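Local coordinates for protein urocanate hydratase (Paenibacillus sp. Soil724D2, PDB 7NED) that probably catalyses, as a urocanase-family lyase with bound NAD+, the hydration of thiourocanate in bacterial ergothioneine breakdown, and also binds urocanate, at residues I91-C96 / L475-S480; D459-N464 / Y488-G493. All coordinates share one frame; numbering follows the deposited sequence.

Overall arrangement
Both contacts are buried and belong to one mixed sheet, in which strands 475-480 and 490-498 run side by side and antiparallel. Contact 1 lies within the sheet: strand 475-480 pairs with strand 91-95 through a full set of backbone hydrogen bonds. Contact 2 lies on one face of it, where helix 459-469 rests on strand 490-498 with apolar carbons and one water bridge, and no direct hydrogen bond. The two meet where Ser480 OG and Thr490 OG1 probably share a hydrogen bond and His479 O probably accepts one from Ser491 N. Each also touches the second subunit, while the side chains of His479 and Ser491 each lie about 8 Å from the bound urocanate.

Contact 1 (I91-C96 / L475-S480); sequences IVMANC and LVTIHS
Ile478 O accepts two hydrogen bonds, one from Asn95 N at 2.9 Å, in the carbonyl plane, and one from Asn97 ND2, just beyond the strand. The Asn95 N bond is one rung of a regular parallel ladder, in which Met93 N reaches Val476 O at 3.0 Å and Met93 O takes Ile478 N at the same length. Asn95 O closes the ladder by accepting Ser480 N at 3.1 Å, and a water also links it to Ser480 O.

On the face with Met93 and Thr477, the Asn95 and His479 side chains lie alongside each other, pointing the same way. Asn95 CB sits over the His479 imidazole face, a CH-pi contact 4.1 Å from the ring centroid, while the amide plane is turned 65° from the ring. His479 ND1 is hydrogen-bonded to Gly121 O, which helps to hold the ring's rotation. Met93 CG, squeezed between backbone N and carbonyl carbon (chi1 44°), presses on Thr477 CB at 3.5 Å, and the bend at chi3 carries CE to Leu475 CD1 at 4.1 Å. The opposite face, with Val476 and Ile478, packs against helix 459-469 of its own chain and Leu462 and Met466 of the second subunit.

Adjacent parallel strands from the N- and C-terminal family regions thus join in the mixed sheet, with the His479 side chain about 8 Å from the bound urocanate.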
ATOM      1  N   ILE A  91       9.339  -0.196  14.752  1.00 14.06           N
ATOM      2  CA  ILE A  91       9.115  -1.196  13.720  1.00 13.73           C
ATOM      3  C   ILE A  91       8.179  -0.605  12.676  1.00 19.37           C
ATOM      4  O   ILE A  91       7.129  -0.053  13.029  1.00 15.50           O
ATOM      5  CB  ILE A  91       8.506  -2.484  14.307  1.00 13.56           C
ATOM      6  CG1 ILE A  91       9.536  -3.181  15.194  1.00 15.97           C
ATOM      7  CG2 ILE A  91       8.103  -3.431  13.181  1.00 13.46           C
ATOM      8  CD1 ILE A  91       8.923  -4.372  15.954  1.00 15.49           C
ATOM      9  N   VAL A  92       8.536  -0.738  11.394  1.00 14.07           N
ATOM     10  CA  VAL A  92       7.550  -0.612  10.331  1.00 13.51           C
ATOM     11  C   VAL A  92       7.501  -1.961   9.644  1.00 14.18           C
ATOM     12  O   VAL A  92       8.544  -2.579   9.405  1.00 14.29           O
ATOM     13  CB  VAL A  92       7.860   0.519   9.316  1.00 14.65           C
ATOM     14  CG1 VAL A  92       7.920   1.872  10.049  1.00 14.48           C
ATOM     15  CG2 VAL A  92       9.157   0.234   8.567  1.00 15.86           C
ATOM     16  N   MET A  93       6.299  -2.425   9.335  1.00 11.34           N
ATOM     17  CA  MET A  93       6.158  -3.713   8.676  1.00 14.37           C
ATOM     18  C   MET A  93       5.075  -3.656   7.612  1.00 14.80           C
ATOM     19  O   MET A  93       4.118  -2.879   7.707  1.00 16.50           O
ATOM     20  CB  MET A  93       5.841  -4.809   9.716  1.00 12.22           C
ATOM     21  CG  MET A  93       4.808  -4.418  10.732  1.00 16.36           C
ATOM     22  SD  MET A  93       4.115  -5.944  11.477  1.00 17.41           S
ATOM     23  CE  MET A  93       5.463  -6.210  12.605  1.00 16.55           C
ATOM     24  N   ALA A  94       5.211  -4.510   6.603  1.00 13.86           N
ATOM     25  CA  ALA A  94       4.227  -4.593   5.532  1.00 11.96           C
ATOM     26  C   ALA A  94       4.078  -6.061   5.205  1.00 13.05           C
ATOM     27  O   ALA A  94       5.069  -6.718   4.869  1.00 12.97           O
ATOM     28  CB  ALA A  94       4.650  -3.773   4.299  1.00 13.31           C
ATOM     29  N   ASN A  95       2.865  -6.604   5.397  1.00 14.96           N
ATOM     30  CA  ASN A  95       2.644  -8.049   5.362  1.00 15.87           C
ATOM     31  C   ASN A  95       1.596  -8.425   4.319  1.00 13.34           C
ATOM     32  O   ASN A  95       0.459  -7.942   4.349  1.00 14.12           O
ATOM     33  CB  ASN A  95       2.253  -8.568   6.754  1.00 15.55           C
ATOM     34  CG  ASN A  95       3.331  -8.288   7.786  1.00 14.37           C
ATOM     35  OD1 ASN A  95       4.498  -8.635   7.574  1.00 16.63           O
ATOM     36  ND2 ASN A  95       2.966  -7.631   8.880  1.00 16.05           N
ATOM     37  N   CYS A  96       2.020  -9.256   3.389  1.00 13.20           N
ATOM     38  CA  CYS A  96       1.209 -10.014   2.456  1.00 14.36           C
ATOM     39  C   CYS A  96       0.578  -9.032   1.421  1.00 16.62           C
ATOM     40  O   CYS A  96      -0.561  -9.167   0.994  1.00 16.55           O
ATOM     41  CB  CYS A  96       0.191 -10.853   3.250  1.00 15.97           C
ATOM     42  SG  CYS A  96      -0.724 -12.003   2.222  1.00 19.68           S
ATOM     43  N   LEU A 475       4.877   1.247  16.496  1.00 12.44           N
ATOM     44  CA  LEU A 475       4.846   0.237  15.446  1.00 14.51           C
ATOM     45  C   LEU A 475       3.749   0.588  14.454  1.00 15.37           C
ATOM     46  O   LEU A 475       2.624   0.898  14.855  1.00 13.47           O
ATOM     47  CB  LEU A 475       4.594  -1.168  16.036  1.00 17.67           C
ATOM     48  CG  LEU A 475       4.564  -2.376  15.082  1.00 16.64           C
ATOM     49  CD1 LEU A 475       4.992  -3.681  15.788  1.00 15.18           C
ATOM     50  CD2 LEU A 475       3.202  -2.569  14.433  1.00 17.37           C
ATOM     51  N   VAL A 476       4.059   0.509  13.161  1.00 14.31           N
ATOM     52  CA  VAL A 476       3.078   0.768  12.116  1.00 13.11           C
ATOM     53  C   VAL A 476       3.136  -0.376  11.112  1.00 14.83           C
ATOM     54  O   VAL A 476       4.219  -0.879  10.789  1.00 16.43           O
ATOM     55  CB  VAL A 476       3.349   2.131  11.426  1.00 14.84           C
ATOM     56  CG1 VAL A 476       2.339   2.396  10.317  1.00 16.48           C
ATOM     57  CG2 VAL A 476       3.326   3.224  12.454  1.00 15.06           C
ATOM     58  N   THR A 477       1.985  -0.780  10.617  1.00 12.29           N
ATOM     59  CA  THR A 477       1.915  -1.908   9.699  1.00 15.18           C
ATOM     60  C   THR A 477       0.907  -1.626   8.593  1.00 16.58           C
ATOM     61  O   THR A 477      -0.093  -0.944   8.812  1.00 12.50           O
ATOM     62  CB  THR A 477       1.541  -3.204  10.444  1.00 14.97           C
ATOM     63  OG1 THR A 477       1.664  -4.313   9.550  1.00 17.71           O
ATOM     64  CG2 THR A 477       0.087  -3.162  11.001  1.00 12.64           C
ATOM     65  N   ILE A 478       1.182  -2.167   7.407  1.00 12.82           N
ATOM     66  CA  ILE A 478       0.223  -2.250   6.310  1.00 14.04           C
ATOM     67  C   ILE A 478       0.076  -3.715   5.917  1.00 15.28           C
ATOM     68  O   ILE A 478       1.064  -4.381   5.585  1.00 13.44           O
ATOM     69  CB  ILE A 478       0.665  -1.425   5.096  1.00 12.94           C
ATOM     70  CG1 ILE A 478       0.799   0.038   5.493  1.00 12.60           C
ATOM     71  CG2 ILE A 478      -0.364  -1.598   3.989  1.00 11.99           C
ATOM     72  CD1 ILE A 478       1.505   0.914   4.397  1.00 15.53           C
ATOM     73  N   HIS A 479      -1.161  -4.214   5.934  1.00 13.85           N
ATOM     74  CA  HIS A 479      -1.444  -5.600   5.564  1.00 16.27           C
ATOM     75  C   HIS A 479      -2.352  -5.634   4.352  1.00 17.95           C
ATOM     76  O   HIS A 479      -3.159  -4.722   4.164  1.00 17.39           O
ATOM     77  CB  HIS A 479      -2.180  -6.349   6.694  1.00 14.21           C
ATOM     78  CG  HIS A 479      -1.345  -6.573   7.917  1.00 14.33           C
ATOM     79  ND1 HIS A 479      -1.770  -7.362   8.962  1.00 14.57           N
ATOM     80  CD2 HIS A 479      -0.121  -6.109   8.263  1.00 14.88           C
ATOM     81  CE1 HIS A 479      -0.831  -7.379   9.898  1.00 15.94           C
ATOM     82  NE2 HIS A 479       0.183  -6.637   9.493  1.00 15.63           N
ATOM     83  N   SER A 480      -2.263  -6.708   3.553  1.00 13.79           N
ATOM     84  CA  SER A 480      -3.328  -6.984   2.588  1.00 16.73           C
ATOM     85  C   SER A 480      -3.788  -8.431   2.764  1.00 15.72           C
ATOM     86  O   SER A 480      -3.181  -9.228   3.494  1.00 14.77           O
ATOM     87  CB  SER A 480      -2.891  -6.715   1.131  1.00 15.74           C
ATOM     88  OG  SER A 480      -2.646  -5.324   0.924  1.00 17.97           O
TER
HETATM   89  O   HOH W   1      -1.536  -9.563   6.019  1.00 14.13           O

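Contact 2 (D459-N464 / Y488-G493); sequences DWPLLN and YMTSAG
Pro461 lays its ring against strand 490-493, spanning two residues of the same face. Its CG meets Thr490 CG2 at 4.0 Å, the two side chains crossing at about a right angle, and its CB meets Ala492 CB at 4.1 Å. The Ala492 methyl is lodged close under the helix, 3.2 Å from Pro461 O and 3.5 Å from Asn464 OD1. Leu462 starts off pointing away from the strand, yet its CD2 swings back to touch Thr490 CG2 at 4.1 Å, so Thr490 CG2 touches both Pro461 and Leu462.

One turn on, a water donates to both Asn464 OD1, at 3.0 Å, and Gly493 O, at 2.9 Å, tying helix to strand where no direct hydrogen bond does. With CG anti to the backbone N (chi1 177°), the Asn464 amide reaches out toward this water, and its ND2 is anchored by Asp515 OD1. Thr490 OG1 is held in turn by Ser480 OG. At the start of the helix, the Asp459 carboxylate is hydrogen-bonded to Ser75, Asn97 and Gln74 of the second subunit.

The short helix and strand segments approach to 6.9 Å with 20° between their directions: helix-on-sheet packing of an alpha/beta fold, on the side of the mixed sheet that meets the second subunit.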
ATOM      1  N   ASP A 459      -6.279   4.022  -0.874  1.00 12.61           N
ATOM      2  CA  ASP A 459      -5.426   5.119  -0.428  1.00 15.78           C
ATOM      3  C   ASP A 459      -5.437   5.273   1.090  1.00 13.01           C
ATOM      4  O   ASP A 459      -4.419   5.621   1.695  1.00 15.08           O
ATOM      5  CB  ASP A 459      -5.899   6.440  -1.025  1.00 13.50           C
ATOM      6  CG  ASP A 459      -5.802   6.471  -2.573  1.00 16.45           C
ATOM      7  OD1 ASP A 459      -4.935   5.796  -3.170  1.00 16.71           O
ATOM      8  OD2 ASP A 459      -6.651   7.151  -3.170  1.00 18.73           O
ATOM      9  N   TRP A 460      -6.613   5.143   1.693  1.00 14.71           N
ATOM     10  CA  TRP A 460      -6.790   5.570   3.085  1.00 12.41           C
ATOM     11  C   TRP A 460      -5.924   4.799   4.076  1.00 12.95           C
ATOM     12  O   TRP A 460      -5.204   5.442   4.872  1.00 11.99           O
ATOM     13  CB  TRP A 460      -8.282   5.492   3.426  1.00 14.36           C
ATOM     14  CG  TRP A 460      -9.104   6.421   2.537  1.00 14.46           C
ATOM     15  CD1 TRP A 460      -9.874   6.071   1.458  1.00 14.19           C
ATOM     16  CD2 TRP A 460      -9.182   7.840   2.642  1.00 14.17           C
ATOM     17  NE1 TRP A 460     -10.460   7.190   0.913  1.00 13.43           N
ATOM     18  CE2 TRP A 460     -10.050   8.288   1.627  1.00 15.25           C
ATOM     19  CE3 TRP A 460      -8.650   8.777   3.549  1.00 13.58           C
ATOM     20  CZ2 TRP A 460     -10.393   9.633   1.474  1.00 13.24           C
ATOM     21  CZ3 TRP A 460      -8.997  10.117   3.402  1.00 13.30           C
ATOM     22  CH2 TRP A 460      -9.862  10.527   2.364  1.00 15.07           C
ATOM     23  N   PRO A 461      -5.922   3.463   4.100  1.00 11.98           N
ATOM     24  CA  PRO A 461      -5.006   2.792   5.036  1.00 16.27           C
ATOM     25  C   PRO A 461      -3.551   3.096   4.773  1.00 13.53           C
ATOM     26  O   PRO A 461      -2.774   3.184   5.735  1.00 14.46           O
ATOM     27  CB  PRO A 461      -5.331   1.287   4.860  1.00 14.74           C
ATOM     28  CG  PRO A 461      -6.085   1.195   3.516  1.00 13.40           C
ATOM     29  CD  PRO A 461      -6.843   2.514   3.449  1.00 13.02           C
ATOM     30  N   LEU A 462      -3.150   3.257   3.498  1.00 14.48           N
ATOM     31  CA  LEU A 462      -1.788   3.698   3.190  1.00 13.86           C
ATOM     32  C   LEU A 462      -1.511   5.055   3.816  1.00 14.20           C
ATOM     33  O   LEU A 462      -0.471   5.261   4.447  1.00 14.57           O
ATOM     34  CB  LEU A 462      -1.572   3.756   1.667  1.00 14.17           C
ATOM     35  CG  LEU A 462      -1.924   2.461   0.930  1.00 16.47           C
ATOM     36  CD1 LEU A 462      -1.605   2.501  -0.553  1.00 15.23           C
ATOM     37  CD2 LEU A 462      -1.247   1.315   1.646  1.00 17.82           C
ATOM     38  N   LEU A 463      -2.432   6.010   3.628  1.00 12.87           N
ATOM     39  CA  LEU A 463      -2.313   7.300   4.320  1.00 14.54           C
ATOM     40  C   LEU A 463      -2.253   7.145   5.845  1.00 14.20           C
ATOM     41  O   LEU A 463      -1.491   7.850   6.519  1.00 12.62           O
ATOM     42  CB  LEU A 463      -3.508   8.183   3.941  1.00 12.31           C
ATOM     43  CG  LEU A 463      -3.394   8.660   2.500  1.00 13.49           C
ATOM     44  CD1 LEU A 463      -4.729   9.341   2.102  1.00 15.53           C
ATOM     45  CD2 LEU A 463      -2.217   9.636   2.397  1.00 10.37           C
ATOM     46  N   ASN A 464      -3.085   6.261   6.410  1.00 12.76           N
ATOM     47  CA  ASN A 464      -3.116   6.082   7.859  1.00 13.53           C
ATOM     48  C   ASN A 464      -1.744   5.627   8.362  1.00 12.80           C
ATOM     49  O   ASN A 464      -1.188   6.191   9.319  1.00 13.23           O
ATOM     50  CB  ASN A 464      -4.235   5.082   8.185  1.00 11.27           C
ATOM     51  CG  ASN A 464      -4.328   4.741   9.657  1.00 15.46           C
ATOM     52  OD1 ASN A 464      -4.184   3.587  10.034  1.00 12.57           O
ATOM     53  ND2 ASN A 464      -4.606   5.723  10.476  1.00 13.54           N
ATOM     54  N   TYR A 488      -8.927  -8.614  -1.764  1.00 15.91           N
ATOM     55  CA  TYR A 488     -10.112  -7.977  -1.207  1.00 17.83           C
ATOM     56  C   TYR A 488      -9.796  -6.805  -0.290  1.00 19.22           C
ATOM     57  O   TYR A 488     -10.627  -5.899  -0.152  1.00 18.62           O
ATOM     58  CB  TYR A 488     -10.965  -8.996  -0.425  1.00 17.18           C
ATOM     59  CG  TYR A 488     -11.851  -9.849  -1.295  1.00 20.22           C
ATOM     60  CD1 TYR A 488     -11.423 -11.100  -1.735  1.00 20.99           C
ATOM     61  CD2 TYR A 488     -13.106  -9.404  -1.693  1.00 19.37           C
ATOM     62  CE1 TYR A 488     -12.226 -11.890  -2.539  1.00 24.64           C
ATOM     63  CE2 TYR A 488     -13.930 -10.205  -2.486  1.00 22.75           C
ATOM     64  CZ  TYR A 488     -13.473 -11.442  -2.905  1.00 24.60           C
ATOM     65  OH  TYR A 488     -14.260 -12.255  -3.680  1.00 27.54           O
ATOM     66  N   MET A 489      -8.640  -6.780   0.350  1.00 15.62           N
ATOM     67  CA  MET A 489      -8.512  -5.774   1.391  1.00 16.30           C
ATOM     68  C   MET A 489      -7.080  -5.366   1.619  1.00 16.64           C
ATOM     69  O   MET A 489      -6.127  -6.139   1.406  1.00 14.69           O
ATOM     70  CB  MET A 489      -9.062  -6.179   2.772  1.00 19.03           C
ATOM     71  CG  MET A 489      -8.397  -7.304   3.469  1.00 21.96           C
ATOM     72  SD  MET A 489      -9.224  -7.607   5.100  1.00 23.37           S
ATOM     73  CE  MET A 489      -8.242  -9.006   5.563  1.00 21.64           C
ATOM     74  N   THR A 490      -6.963  -4.158   2.138  1.00 14.11           N
ATOM     75  CA  THR A 490      -5.708  -3.578   2.579  1.00 15.35           C
ATOM     76  C   THR A 490      -6.047  -2.838   3.846  1.00 13.99           C
ATOM     77  O   THR A 490      -7.083  -2.160   3.902  1.00 14.53           O
ATOM     78  CB  THR A 490      -5.135  -2.637   1.507  1.00 16.55           C
ATOM     79  OG1 THR A 490      -4.717  -3.427   0.400  1.00 17.54           O
ATOM     80  CG2 THR A 490      -3.921  -1.835   2.024  1.00 14.00           C
ATOM     81  N   SER A 491      -5.192  -2.969   4.849  1.00 12.87           N
ATOM     82  CA  SER A 491      -5.470  -2.338   6.138  1.00 13.28           C
ATOM     83  C   SER A 491      -4.169  -1.814   6.748  1.00 13.49           C
ATOM     84  O   SER A 491      -3.083  -2.136   6.286  1.00 13.14           O
ATOM     85  CB  SER A 491      -6.169  -3.304   7.089  1.00 13.16           C
ATOM     86  OG  SER A 491      -5.306  -4.406   7.392  1.00 15.73           O
ATOM     87  N   ALA A 492      -4.291  -1.035   7.832  1.00 13.48           N
ATOM     88  CA  ALA A 492      -3.145  -0.471   8.536  1.00 12.70           C
ATOM     89  C   ALA A 492      -3.394  -0.536  10.030  1.00 13.53           C
ATOM     90  O   ALA A 492      -4.532  -0.389  10.483  1.00 13.83           O
ATOM     91  CB  ALA A 492      -2.867   0.997   8.102  1.00 12.66           C
ATOM     92  N   GLY A 493      -2.329  -0.790  10.802  1.00 12.76           N
ATOM     93  CA  GLY A 493      -2.438  -0.875  12.244  1.00 12.52           C
ATOM     94  C   GLY A 493      -1.376  -0.003  12.883  1.00 12.83           C
ATOM     95  O   GLY A 493      -0.483   0.509  12.207  1.00 14.26           O
TER
HETATM   96  O   HOH W   2      -1.423   2.872  10.878  1.00 14.15           O